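Local coordinates for centrosomal protein of 104 kDa (Homo sapiens, PDB 5LPH) that is required for ciliogenesis and the structural integrity of the ciliary tip and interacts with tubulin, the chain being its TOG domain, at residues A[228-233]-A[271-276]. Sequence-based numbering, arbitrary orientation.
Sequences SALEHR and ILYKTI
Leu230 reaches from the turn after helix 219-229 to the first turn of helix 271-283, where Leu272, Tyr273 and Ile276 receive it. With CG anti to its own carbonyl carbon (chi1 -66°), the side chain extends toward the helix, and CD1 carries most of the contact. This methyl meets the phenol end of Tyr273, 3.9 Å from CE1 and likewise 3.9 Å from OH, and the leucine approaches the ring obliquely. It also touches the end of Ile276, CD1 to CD1 at 3.9 Å, so one methyl is shared between the phenol and an aliphatic tip. CD2 only lies near Leu272, 4.5 Å from its CB. Leu272 sends its own CD1 back to the turn, 3.8 Å from Leu230 O, a van der Waals contact of a methyl with a backbone carbonyl oxygen. Ala241 and Ile245 of helix 235-252 also touch Leu230, while Leu260 and Pro261 pack on Tyr273. The contact packs the turn within the second HEAT repeat against helix 271-283, the last helix of the chain. No hydrogen bond joins the two segments; their association rests on apolar packing centred on one buried leucine, which fixes neither rotation nor spacing as directional bonds would.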
loop_
_atom_site.group_PDB
_atom_site.type_symbol
_atom_site.label_atom_id
_atom_site.label_comp_id
_atom_site.label_asym_id
_atom_site.label_seq_id
_atom_site.Cartn_x
_atom_site.Cartn_y
_atom_site.Cartn_z
ATOM N N SER A 228 12.030 9.358 14.045
ATOM C CA SER A 228 11.141 8.585 14.922
ATOM C C SER A 228 11.520 7.093 14.983
ATOM O O SER A 228 11.450 6.473 16.044
ATOM C CB SER A 228 9.690 8.727 14.462
ATOM O OG SER A 228 8.811 8.092 15.378
ATOM N N ALA A 229 11.930 6.538 13.843
ATOM C CA ALA A 229 12.363 5.135 13.750
ATOM C C ALA A 229 13.647 4.818 14.536
ATOM O O ALA A 229 13.865 3.657 14.914
ATOM C CB ALA A 229 12.537 4.740 12.295
ATOM N N LEU A 230 14.483 5.832 14.795
ATOM C CA LEU A 230 15.682 5.652 15.637
ATOM C C LEU A 230 15.390 5.218 17.081
ATOM O O LEU A 230 16.289 4.744 17.762
ATOM C CB LEU A 230 16.556 6.918 15.642
ATOM C CG LEU A 230 17.225 7.308 14.320
ATOM C CD1 LEU A 230 17.806 8.713 14.410
ATOM C CD2 LEU A 230 18.311 6.311 13.943
ATOM N N GLU A 231 14.153 5.388 17.550
ATOM C CA GLU A 231 13.738 4.885 18.871
ATOM C C GLU A 231 13.051 3.501 18.857
ATOM O O GLU A 231 12.571 3.039 19.893
ATOM C CB GLU A 231 12.860 5.928 19.564
ATOM C CG GLU A 231 12.549 5.698 21.062
ATOM C CD GLU A 231 13.736 5.389 21.988
ATOM O OE1 GLU A 231 14.936 5.434 21.598
ATOM O OE2 GLU A 231 13.435 5.116 23.170
ATOM N N HIS A 232 13.034 2.820 17.710
ATOM C CA HIS A 232 12.365 1.511 17.603
ATOM C C HIS A 232 13.166 0.436 18.343
ATOM O O HIS A 232 14.397 0.507 18.399
ATOM C CB HIS A 232 12.171 1.120 16.134
ATOM C CG HIS A 232 11.047 0.158 15.907
ATOM N ND1 HIS A 232 11.248 -1.186 15.686
ATOM C CD2 HIS A 232 9.708 0.349 15.867
ATOM C CE1 HIS A 232 10.082 -1.785 15.525
ATOM N NE2 HIS A 232 9.131 -0.875 15.626
ATOM N N ARG A 233 12.462 -0.541 18.918
ATOM C CA ARG A 233 13.097 -1.587 19.740
ATOM C C ARG A 233 14.025 -2.541 18.967
ATOM O O ARG A 233 14.977 -3.083 19.530
ATOM C CB ARG A 233 12.031 -2.403 20.489
ATOM C CG ARG A 233 11.244 -3.383 19.632
ATOM C CD ARG A 233 10.061 -3.967 20.383
ATOM N NE ARG A 233 9.394 -5.000 19.585
ATOM C CZ ARG A 233 8.572 -4.778 18.554
ATOM N NH1 ARG A 233 8.271 -3.539 18.156
ATOM N NH2 ARG A 233 8.042 -5.812 17.906
ATOM N N ILE A 271 24.854 5.926 20.589
ATOM C CA ILE A 271 25.708 5.272 19.581
ATOM C C ILE A 271 25.209 5.478 18.134
ATOM O O ILE A 271 26.016 5.558 17.196
ATOM C CB ILE A 271 25.908 3.769 19.928
ATOM C CG1 ILE A 271 26.639 3.628 21.277
ATOM C CG2 ILE A 271 26.672 3.014 18.840
ATOM C CD1 ILE A 271 26.416 2.300 21.967
ATOM N N LEU A 272 23.891 5.595 17.961
ATOM C CA LEU A 272 23.287 5.775 16.634
ATOM C C LEU A 272 23.580 7.163 16.080
ATOM O O LEU A 272 23.921 7.300 14.902
ATOM C CB LEU A 272 21.773 5.541 16.689
ATOM C CG LEU A 272 21.349 4.139 17.153
ATOM C CD1 LEU A 272 20.059 4.185 17.961
ATOM C CD2 LEU A 272 21.237 3.173 15.979
ATOM N N TYR A 273 23.448 8.181 16.931
ATOM C CA TYR A 273 23.778 9.560 16.544
ATOM C C TYR A 273 25.278 9.763 16.282
ATOM O O TYR A 273 25.647 10.566 15.420
ATOM C CB TYR A 273 23.254 10.573 17.577
ATOM C CG TYR A 273 21.749 10.758 17.521
ATOM C CD1 TYR A 273 21.142 11.297 16.389
ATOM C CD2 TYR A 273 20.930 10.384 18.593
ATOM C CE1 TYR A 273 19.762 11.454 16.322
ATOM C CE2 TYR A 273 19.550 10.539 18.539
ATOM C CZ TYR A 273 18.973 11.076 17.399
ATOM O OH TYR A 273 17.611 11.236 17.324
ATOM N N LYS A 274 26.134 9.031 17.000
ATOM C CA LYS A 274 27.568 9.004 16.677
ATOM C C LYS A 274 27.764 8.585 15.218
ATOM O O LYS A 274 28.392 9.310 14.445
ATOM C CB LYS A 274 28.355 8.076 17.622
ATOM C CG LYS A 274 29.751 7.699 17.123
ATOM C CD LYS A 274 30.609 7.048 18.196
ATOM C CE LYS A 274 31.959 6.635 17.626
ATOM N NZ LYS A 274 32.693 5.692 18.514
ATOM N N THR A 275 27.203 7.428 14.859
ATOM C CA THR A 275 27.285 6.890 13.489
ATOM C C THR A 275 26.785 7.885 12.433
ATOM O O THR A 275 27.386 8.019 11.363
ATOM C CB THR A 275 26.477 5.581 13.345
ATOM O OG1 THR A 275 26.718 4.728 14.470
ATOM C CG2 THR A 275 26.848 4.839 12.053
ATOM N N ILE A 276 25.685 8.571 12.746
ATOM C CA ILE A 276 25.091 9.564 11.844
ATOM C C ILE A 276 26.027 10.755 11.633
ATOM O O ILE A 276 26.321 11.115 10.490
ATOM C CB ILE A 276 23.708 10.049 12.364
ATOM C CG1 ILE A 276 22.681 8.915 12.255
ATOM C CG2 ILE A 276 23.212 11.264 11.579
ATOM C CD1 ILE A 276 21.459 9.084 13.134
#